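Local coordinates for protein DynE8 (PDB 4AMM) that acts as the iterative polyketide synthase of dynemicin biosynthesis, its acyltransferase domain, the part present here, probably loading malonyl units onto the carrier domain, at residues R219-L222 with A223-R226; A248-R251 with P252-D255; S274-F277 with H278-L281; P330-F333 with R334-L337; P350-M353 with L354-L357. All blocks are in the same frame, centred on the assembly; numbering follows the deposited sequence. Where two conformers were deposited one is given.

In the fold
Contacts 1 and 2 start the two helices of the small ferredoxin-like subdomain, where strands 213-218, 235-241, 244-250 and 268-270 form the sheet; their centres are about 16 Å apart. Contact 3, with its centre about 10 Å from that of contact 2, is the loop bearing His-278, which is hydrogen-bonded to Ser-176 in the probable active site. From there His-278 NE2 packs on Val-331 CG2 at 3.4 Å, joining contact 3 to contact 4. Contact 4 also meets contact 1 through Arg-334 and Leu-222, and meets contact 5, where Phe-333 CE2 lies 3.7 Å from Leu-357 CB. Contacts 2 and 5 are the farthest apart, about 27 Å between centres.

Contact 1 (R219-L222 with A223-R226); sequences RADL and AAAR
Asp-221 O accepts the N-H of Ala-225 at 2.9 Å, and Leu-222 O accepts that of Arg-226 at the same length, so the chain leaving strand 213-218 closes at once into the first turn of helix 222-229. Asp-221 stands at the N-cap. Its OD1 takes the N-H of Ala-224, 2.9 Å from OD1 to Ala-224 N, with an N-H...O angle of 157°, and the donor arrives nearly in line with the C-O bond of the carboxylate. CG sits between the backbone N and the carbonyl carbon, chi1 67°, which swings the carboxylate forward over the start of the helix; the same OD1 also lies against the methyl of Ala-224. A negative group placed there would be expected to interact favourably with the positive end of the helix. This is the first strand-to-helix junction of the small ferredoxin-like subdomain, whose sheet carries the helix on one side. Ahead of the cap, Ala-220 CB meets Ala-224 CB at 3.8 Å, methyl against methyl. On the residue after the cap, Leu-222 runs alongside Arg-226, which sits one turn on and points the same way. Leu-222 CD1 lies over one face of the guanidinium, offset toward its rim, 3.9 Å from Arg-226 NH1. The bend at chi2 of Arg-226, -110°, carries its chain away from the helix to lie beside the leucine. Beneath this pair is strand 235-241: both side chains touch Val-236, and Leu-222 also reaches Asp-239.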
# COMPACT_ATOMS: atom_id res chain seq x y z
N ARG A 219 -1.55 -4.52 20.14
CA ARG A 219 -1.72 -5.82 19.44
C ARG A 219 -2.97 -6.48 19.94
O ARG A 219 -2.96 -7.31 20.83
CB ARG A 219 -0.46 -6.63 19.82
CG ARG A 219 -0.38 -8.00 19.15
CD ARG A 219 -0.13 -7.99 17.63
NE ARG A 219 1.06 -7.25 17.12
CZ ARG A 219 2.36 -7.58 17.09
NH1 ARG A 219 2.87 -8.70 17.64
NH2 ARG A 219 3.20 -6.72 16.52
N ALA A 220 -4.09 -6.03 19.39
CA ALA A 220 -5.43 -6.37 19.85
C ALA A 220 -6.42 -5.84 18.80
O ALA A 220 -6.06 -5.04 17.92
CB ALA A 220 -5.70 -5.67 21.21
N ASP A 221 -7.67 -6.33 18.89
CA ASP A 221 -8.72 -5.90 18.01
C ASP A 221 -9.47 -4.69 18.49
O ASP A 221 -9.23 -4.17 19.58
CB ASP A 221 -9.65 -7.07 17.64
CG ASP A 221 -10.45 -7.59 18.79
OD1 ASP A 221 -10.73 -6.99 19.81
OD2 ASP A 221 -10.93 -8.76 18.64
N LEU A 222 -10.42 -4.23 17.68
CA LEU A 222 -11.13 -2.97 17.99
C LEU A 222 -11.89 -3.07 19.32
O LEU A 222 -11.81 -2.14 20.15
CB LEU A 222 -12.05 -2.66 16.81
CG LEU A 222 -12.91 -1.38 17.00
CD1 LEU A 222 -12.05 -0.14 17.01
CD2 LEU A 222 -13.86 -1.27 15.85
N ALA A 223 -12.62 -4.13 19.55
CA ALA A 223 -13.32 -4.26 20.84
C ALA A 223 -12.36 -4.30 22.02
O ALA A 223 -12.65 -3.69 23.07
CB ALA A 223 -14.09 -5.56 20.87
N ALA A 224 -11.20 -4.99 21.88
CA ALA A 224 -10.32 -5.01 22.99
C ALA A 224 -9.75 -3.61 23.20
O ALA A 224 -9.55 -3.21 24.38
CB ALA A 224 -9.21 -6.03 22.72
N ALA A 225 -9.42 -2.90 22.13
CA ALA A 225 -8.94 -1.52 22.28
C ALA A 225 -9.91 -0.61 22.97
O ALA A 225 -9.56 0.22 23.80
CB ALA A 225 -8.56 -0.95 20.96
N ARG A 226 -11.18 -0.72 22.58
CA ARG A 226 -12.21 0.11 23.19
C ARG A 226 -12.43 -0.24 24.60
O ARG A 226 -12.71 0.64 25.43
CB ARG A 226 -13.53 -0.02 22.36
CG ARG A 226 -13.44 0.76 21.05
CD ARG A 226 -14.39 2.02 21.10
NE ARG A 226 -14.15 2.95 20.01
CZ ARG A 226 -14.55 2.78 18.75
NH1 ARG A 226 -15.21 1.65 18.36
NH2 ARG A 226 -14.25 3.75 17.86

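Contact 2 (A248-R251 with P252-D255); sequences AGTR and PELD
Thr-250 and Glu-253 exchange bonds in a capping box at the N-terminus of helix 251-264, the second helix of the ferredoxin-like subdomain, which follows directly on strand 244-250. The strong half is the bond from Thr-250 N to Glu-253 OE1, 2.9 Å at 161°, where the N-H comes down on the carboxylate oxygen from 38° above its plane. The return bond, Glu-253 N to Thr-250 OG1, is weak at 3.4 Å, although the threonine hydroxyl is turned toward the helix with chi1 at 67°. Among the backbone bonds, Leu-254 N meets Thr-250 O almost straight, and Asp-255 N reaches Arg-251 O. A water donates to Arg-251 O (3.1 Å) and to Asp-255 OD1 (2.6 Å), joining the carbonyl to the carboxylate of the same turn. The apolar part belongs to Leu-254: its CD2 sits 3.7 Å from Gly-249 N against the backbone of the strand, and the side chain continues onto Leu-216. Gly-249 itself passes close by Glu-253, its CA 3.4 Å from OE1, where a side chain would collide with that oxygen. Arg-251 points out of the helix, and its NH2 is bonded to Val-273 O. An alanine in place of Glu-253 is likely to leave Thr-250 N without its acceptor and the end of the strand less firmly tied to the helix. The box occupies the N-H of Thr-250 and, weakly, that of Glu-253, while Pro-252 has no N-H to satisfy; the carboxylate probably adds a favourable charge at the helix start.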
# COMPACT_ATOMS: atom_id res chain seq x y z
N ALA A 248 -5.14 7.12 20.61
CA ALA A 248 -4.51 8.46 20.65
C ALA A 248 -5.14 9.26 21.75
O ALA A 248 -6.28 9.11 22.13
CB ALA A 248 -4.65 9.16 19.33
N GLY A 249 -4.30 10.18 22.29
CA GLY A 249 -4.78 11.16 23.34
C GLY A 249 -3.56 11.86 23.94
O GLY A 249 -2.54 11.85 23.37
N THR A 250 -3.92 12.60 25.00
CA THR A 250 -2.86 13.28 25.71
C THR A 250 -1.94 12.23 26.37
O THR A 250 -2.29 11.06 26.57
CB THR A 250 -3.40 14.21 26.79
OG1 THR A 250 -4.02 13.42 27.79
CG2 THR A 250 -4.35 15.27 26.22
N ARG A 251 -0.78 12.66 26.89
CA ARG A 251 0.11 11.70 27.52
C ARG A 251 -0.50 11.05 28.77
O ARG A 251 -0.47 9.81 28.92
CB ARG A 251 1.48 12.38 27.75
CG ARG A 251 2.21 12.69 26.43
CD ARG A 251 3.36 11.70 26.03
NE ARG A 251 3.87 12.15 24.73
CZ ARG A 251 3.82 11.45 23.59
NH1 ARG A 251 3.32 10.18 23.57
NH2 ARG A 251 4.30 12.03 22.48
N PRO A 252 -1.16 11.79 29.66
CA PRO A 252 -1.92 11.11 30.73
C PRO A 252 -2.96 10.05 30.30
O PRO A 252 -3.13 9.00 30.94
CB PRO A 252 -2.58 12.28 31.55
CG PRO A 252 -1.63 13.37 31.28
CD PRO A 252 -1.23 13.25 29.80
N GLU A 253 -3.65 10.35 29.20
CA GLU A 253 -4.62 9.39 28.74
C GLU A 253 -4.00 8.13 28.23
O GLU A 253 -4.48 7.05 28.50
CB GLU A 253 -5.46 10.08 27.61
CG GLU A 253 -6.38 11.21 28.16
CD GLU A 253 -7.02 12.13 27.13
OE1 GLU A 253 -6.60 12.21 25.95
OE2 GLU A 253 -7.96 12.87 27.54
N LEU A 254 -2.94 8.31 27.45
CA LEU A 254 -2.18 7.16 26.94
C LEU A 254 -1.57 6.33 28.07
O LEU A 254 -1.59 5.10 28.02
CB LEU A 254 -1.14 7.58 25.92
CG LEU A 254 -1.73 8.26 24.67
CD1 LEU A 254 -0.57 8.64 23.86
CD2 LEU A 254 -2.63 7.29 23.92
N ASP A 255 -1.12 7.03 29.12
CA ASP A 255 -0.59 6.26 30.27
C ASP A 255 -1.64 5.39 30.95
O ASP A 255 -1.35 4.26 31.37
CB ASP A 255 -0.03 7.27 31.29
CG ASP A 255 1.34 7.86 30.89
OD1 ASP A 255 2.03 7.41 29.94
OD2 ASP A 255 1.69 8.83 31.61
O HOH W 1 1.89 8.37 27.57

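Contact 3 (S274-F277 with H278-L281); sequences SHAF and HSPL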
# COMPACT_ATOMS: atom_id res chain seq x y z
N SER A 274 4.43 13.16 17.95
CA SER A 274 4.18 14.21 18.95
C SER A 274 2.81 14.76 18.84
O SER A 274 2.52 15.84 19.37
CB SER A 274 5.18 15.40 18.69
OG SER A 274 6.51 14.93 18.85
N HIS A 275 1.91 14.05 18.11
CA HIS A 275 0.49 14.47 17.93
C HIS A 275 -0.39 13.29 18.08
O HIS A 275 -0.04 12.21 17.58
CB HIS A 275 0.28 15.00 16.55
CG HIS A 275 1.03 16.23 16.20
ND1 HIS A 275 2.37 16.20 15.87
CD2 HIS A 275 0.61 17.52 16.06
CE1 HIS A 275 2.75 17.43 15.52
NE2 HIS A 275 1.72 18.25 15.70
N ALA A 276 -1.52 13.51 18.70
CA ALA A 276 -2.62 12.53 18.73
C ALA A 276 -3.39 12.65 17.42
O ALA A 276 -4.52 13.20 17.40
CB ALA A 276 -3.52 12.81 19.96
N PHE A 277 -2.77 12.17 16.31
CA PHE A 277 -3.49 12.22 15.04
C PHE A 277 -4.72 11.34 15.18
O PHE A 277 -4.80 10.41 15.97
CB PHE A 277 -2.55 11.64 13.97
CG PHE A 277 -1.36 12.50 13.66
CD1 PHE A 277 -1.48 13.89 13.37
CD2 PHE A 277 -0.13 11.93 13.54
CE1 PHE A 277 -0.31 14.64 13.07
CE2 PHE A 277 1.02 12.71 13.21
CZ PHE A 277 0.90 14.02 12.96
N HIS A 278 -5.70 11.71 14.36
CA HIS A 278 -6.98 10.95 14.32
C HIS A 278 -7.64 10.90 15.66
O HIS A 278 -8.15 9.88 16.14
CB HIS A 278 -6.76 9.57 13.66
CG HIS A 278 -6.43 9.71 12.24
ND1 HIS A 278 -7.45 10.12 11.36
CD2 HIS A 278 -5.29 9.68 11.53
CE1 HIS A 278 -6.92 10.25 10.15
NE2 HIS A 278 -5.60 10.03 10.22
N SER A 279 -7.73 12.10 16.29
CA SER A 279 -8.41 12.30 17.56
C SER A 279 -8.99 13.72 17.51
O SER A 279 -8.57 14.55 16.72
CB SER A 279 -7.45 12.13 18.76
OG SER A 279 -6.73 13.34 19.02
N PRO A 280 -9.86 14.04 18.49
CA PRO A 280 -10.35 15.42 18.64
C PRO A 280 -9.29 16.47 18.82
O PRO A 280 -9.59 17.63 18.56
CB PRO A 280 -11.26 15.35 19.86
CG PRO A 280 -11.80 13.90 19.81
CD PRO A 280 -10.62 13.07 19.32
N LEU A 281 -8.09 16.11 19.25
CA LEU A 281 -7.01 17.14 19.40
C LEU A 281 -6.57 17.68 18.07
O LEU A 281 -5.86 18.68 17.98
CB LEU A 281 -5.78 16.59 20.13
CG LEU A 281 -6.19 16.24 21.55
CD1 LEU A 281 -5.00 15.67 22.24
CD2 LEU A 281 -6.73 17.53 22.32
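The rings of Phe-277 and His-278 spring from adjoining residues and diverge, their side chains coming no closer than 4.2 Å, from Phe-277 CB to His-278 CD2. One face of the phenyl ring has His-275 CB over it, 3.6 Å above its plane and toward the rim, and the ring also touches Gln-106 and Met-215. His-275 to His-278 spell HAFH, the signature of malonyl-specific acyltransferases, consistent with malonyl as the substrate. Both nitrogens of His-278 are bonded: NE2 to Ser-176 OG, ND1 to Gly-329 O. With Ser-176 the histidine matches the Ser-His dyad of the family, probably the catalytic pair here. Behind it the loop is stapled by Ser-279. Its OG donates to Ala-276 O at 2.7 Å, tilted 24° from the carbonyl plane, and accepts from Leu-281 N at 3.1 Å in an ST turn; with chi1 83° OG lies between the backbone N and the carbonyl carbon, placed to reach both partners, one behind and one ahead. Replacing this serine by an alanine would probably leave Ala-276 O and Leu-281 N without partners and let the loop behind the histidine shift. The turn closes with a methyl contact, Ala-276 CB to Leu-281 CD1 at 3.9 Å.

Contact 4 (P330-F333 with R334-L337); sequences PVRF and REAL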
# COMPACT_ATOMS: atom_id res chain seq x y z
N PRO A 330 -11.52 8.21 13.34
CA PRO A 330 -10.54 7.10 13.19
C PRO A 330 -10.32 6.76 11.72
O PRO A 330 -11.20 6.98 10.87
CB PRO A 330 -11.21 5.95 13.90
CG PRO A 330 -12.70 6.25 13.72
CD PRO A 330 -12.77 7.78 13.97
N VAL A 331 -9.21 6.16 11.43
CA VAL A 331 -8.88 5.59 10.10
C VAL A 331 -9.45 4.20 10.06
O VAL A 331 -9.07 3.26 10.81
CB VAL A 331 -7.36 5.50 9.88
CG1 VAL A 331 -7.05 4.83 8.49
CG2 VAL A 331 -6.71 6.84 9.99
N ARG A 332 -10.43 4.00 9.18
CA ARG A 332 -11.16 2.72 9.07
C ARG A 332 -10.57 1.84 8.05
O ARG A 332 -11.20 1.46 7.01
CB ARG A 332 -12.64 3.07 8.72
CG ARG A 332 -13.26 3.93 9.87
CD ARG A 332 -14.81 4.06 9.67
NE ARG A 332 -15.35 4.70 10.87
CZ ARG A 332 -15.43 4.10 12.06
NH1 ARG A 332 -15.16 2.83 12.21
NH2 ARG A 332 -15.82 4.79 13.12
N PHE A 333 -9.30 1.44 8.25
CA PHE A 333 -8.64 0.63 7.22
C PHE A 333 -9.17 -0.78 7.26
O PHE A 333 -9.37 -1.30 6.13
CB PHE A 333 -7.14 0.57 7.59
CG PHE A 333 -6.36 -0.33 6.65
CD1 PHE A 333 -6.05 0.09 5.35
CD2 PHE A 333 -5.91 -1.57 7.06
CE1 PHE A 333 -5.27 -0.76 4.48
CE2 PHE A 333 -5.19 -2.44 6.20
CZ PHE A 333 -4.87 -2.02 4.92
N ARG A 334 -9.46 -1.39 8.37
CA ARG A 334 -10.00 -2.75 8.36
C ARG A 334 -11.28 -2.78 7.56
O ARG A 334 -11.48 -3.71 6.68
CB ARG A 334 -10.28 -3.15 9.82
CG ARG A 334 -10.97 -4.56 9.93
CD ARG A 334 -11.27 -4.84 11.42
NE ARG A 334 -12.14 -3.85 11.96
CZ ARG A 334 -13.46 -3.80 11.82
NH1 ARG A 334 -14.11 -4.84 11.22
NH2 ARG A 334 -14.20 -2.83 12.34
N GLU A 335 -12.18 -1.81 7.76
CA GLU A 335 -13.47 -1.85 7.06
C GLU A 335 -13.27 -1.56 5.61
O GLU A 335 -13.88 -2.28 4.71
CB GLU A 335 -14.47 -0.87 7.67
CG GLU A 335 -14.98 -1.33 9.02
CD GLU A 335 -15.52 -0.14 9.87
OE1 GLU A 335 -14.77 0.80 10.26
OE2 GLU A 335 -16.72 -0.20 10.19
N ALA A 336 -12.49 -0.60 5.19
CA ALA A 336 -12.29 -0.27 3.82
C ALA A 336 -11.64 -1.45 3.09
O ALA A 336 -12.02 -1.77 1.97
CB ALA A 336 -11.45 1.04 3.64
N LEU A 337 -10.67 -2.12 3.69
CA LEU A 337 -9.99 -3.21 3.06
C LEU A 337 -10.96 -4.36 2.87
O LEU A 337 -10.90 -5.02 1.80
CB LEU A 337 -8.76 -3.66 3.91
CG LEU A 337 -7.95 -4.80 3.37
CD1 LEU A 337 -7.25 -4.44 2.10
CD2 LEU A 337 -6.95 -5.30 4.49
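Arg-332 and Glu-335 form a salt bridge on the outside of the first turn of helix 333-339, where Arg-332 NH1 donates to Glu-335 OE1 at 2.8 Å and 159°. The side chains run alongside each other, yet their flat ends are turned 75° apart: OE1 lies in the guanidinium plane, while the arginine approaches the syn lone pair of that oxygen. The arginine chain is extended from CG to NE, so its aliphatic part also follows the carboxylate, and Arg-332 CD lies 3.3 Å from Glu-335 OE1. Pro-330 CG lies over one face of the guanidinium, toward the rim, 3.4 Å above its plane. In the backbone, Ala-336 N bonds to Arg-332 O at 3.0 Å and Leu-337 N to Phe-333 O at 2.9 Å. The apolar contact is Phe-333 with Leu-337, lying side by side; Phe-333 CE2 meets Leu-337 CD2 at 3.8 Å, and Leu-337 CB lies over one face of the ring. CG of Phe-333 stands anti to its N, chi1 176°, which sends the ring inward to His-175, Leu-354 and Leu-357. The short strand 331-332 edges the ferredoxin-like sheet, so this turn joins that subdomain to the larger core. Arg-334 makes its own salt bridge to Asp-239, and each arginine thus has an acid, which probably offsets the like charge between them.

Contact 5 (P350-M353 with L354-L357); sequences PGRM and LSAL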
# COMPACT_ATOMS: atom_id res chain seq x y z
N PRO A 350 5.28 5.31 -1.83
CA PRO A 350 6.58 4.96 -1.32
C PRO A 350 6.43 4.01 -0.14
O PRO A 350 5.47 4.12 0.61
CB PRO A 350 7.11 6.34 -0.83
CG PRO A 350 5.95 7.17 -0.54
CD PRO A 350 4.77 6.61 -1.35
N GLY A 351 7.41 3.12 -0.03
CA GLY A 351 7.52 2.15 1.04
C GLY A 351 6.51 1.02 0.87
O GLY A 351 5.90 0.87 -0.18
N ARG A 352 6.33 0.23 1.91
CA ARG A 352 5.39 -0.89 1.90
C ARG A 352 4.53 -0.99 3.15
O ARG A 352 4.11 -2.09 3.54
CB ARG A 352 6.05 -2.25 1.52
CG ARG A 352 6.99 -2.72 2.57
CD ARG A 352 7.58 -4.13 2.15
NE ARG A 352 6.48 -5.11 2.00
CZ ARG A 352 5.91 -5.76 3.02
NH1 ARG A 352 6.38 -5.63 4.27
NH2 ARG A 352 4.89 -6.61 2.76
N MET A 353 4.21 0.19 3.70
CA MET A 353 3.37 0.27 4.93
C MET A 353 2.11 -0.49 4.79
O MET A 353 1.74 -1.29 5.66
CB MET A 353 3.00 1.76 5.22
CG MET A 353 1.84 1.97 6.20
SD MET A 353 1.34 3.75 6.30
CE MET A 353 0.24 3.50 7.66
N LEU A 354 1.38 -0.24 3.68
CA LEU A 354 0.09 -0.83 3.56
C LEU A 354 0.05 -2.25 3.10
O LEU A 354 -0.91 -2.99 3.37
CB LEU A 354 -0.93 -0.05 2.64
CG LEU A 354 -1.21 1.32 3.09
CD1 LEU A 354 -2.38 1.87 2.18
CD2 LEU A 354 -1.78 1.27 4.54
N SER A 355 1.06 -2.64 2.34
CA SER A 355 1.12 -4.04 1.98
C SER A 355 1.39 -4.89 3.25
O SER A 355 0.82 -5.90 3.39
CB SER A 355 2.14 -4.36 0.88
OG SER A 355 3.37 -3.74 1.16
N ALA A 356 2.24 -4.35 4.14
CA ALA A 356 2.44 -5.04 5.44
C ALA A 356 1.09 -5.10 6.22
O ALA A 356 0.73 -6.14 6.75
CB ALA A 356 3.44 -4.26 6.24
N LEU A 357 0.35 -3.95 6.28
CA LEU A 357 -0.97 -4.01 7.00
C LEU A 357 -1.96 -4.98 6.34
O LEU A 357 -2.69 -5.69 6.95
CB LEU A 357 -1.66 -2.65 7.10
CG LEU A 357 -0.95 -1.61 7.87
CD1 LEU A 357 -1.65 -0.27 7.90
CD2 LEU A 357 -0.61 -2.00 9.29
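Arg-352 O takes the N-H of Ala-356 at 3.0 Å, nearly head-on, as helix 353-360 begins after strand 344-347 of the parallel sheet in the larger core of the acyltransferase domain. Met-353 O accepts Leu-357 N less directly, at 3.1 Å, the donor tilted from the carbonyl plane. Two further N-H groups at this helix start, those of Leu-354 and Ser-355, go to the carboxylate of Glu-347, so the cap is supplied by an acid at the end of the strand rather than by the side chain of the N-cap residue, Arg-352. The inward side is packed more closely. Met-353 was modelled in two conformers, so its details are tentative; in one of them CG stands anti to the backbone N, chi1 164°, and the side chain crosses that of Leu-354 obliquely, Met-353 CG lying 4.0 Å from Leu-354 CD2. Both residues, and Leu-357 with them, reach His-175, the residue next to Ser-176. Ser-355 presses on Ser-367 and Ala-365 of the edge strand. The outward side is looser and belongs to Arg-352, which is exposed. Its CG lies between the backbone N and the carbonyl carbon, chi1 69°, and a bend at chi3, -60°, folds the guanidinium back over the helix start, with Ala-356 N over one face. There its NH2 forms a salt bridge with Glu-359, about two turns along the helix, which probably balances its charge. Arg-352 NH1 rests lightly on the methyl of Ala-356, 3.8 Å from its CB.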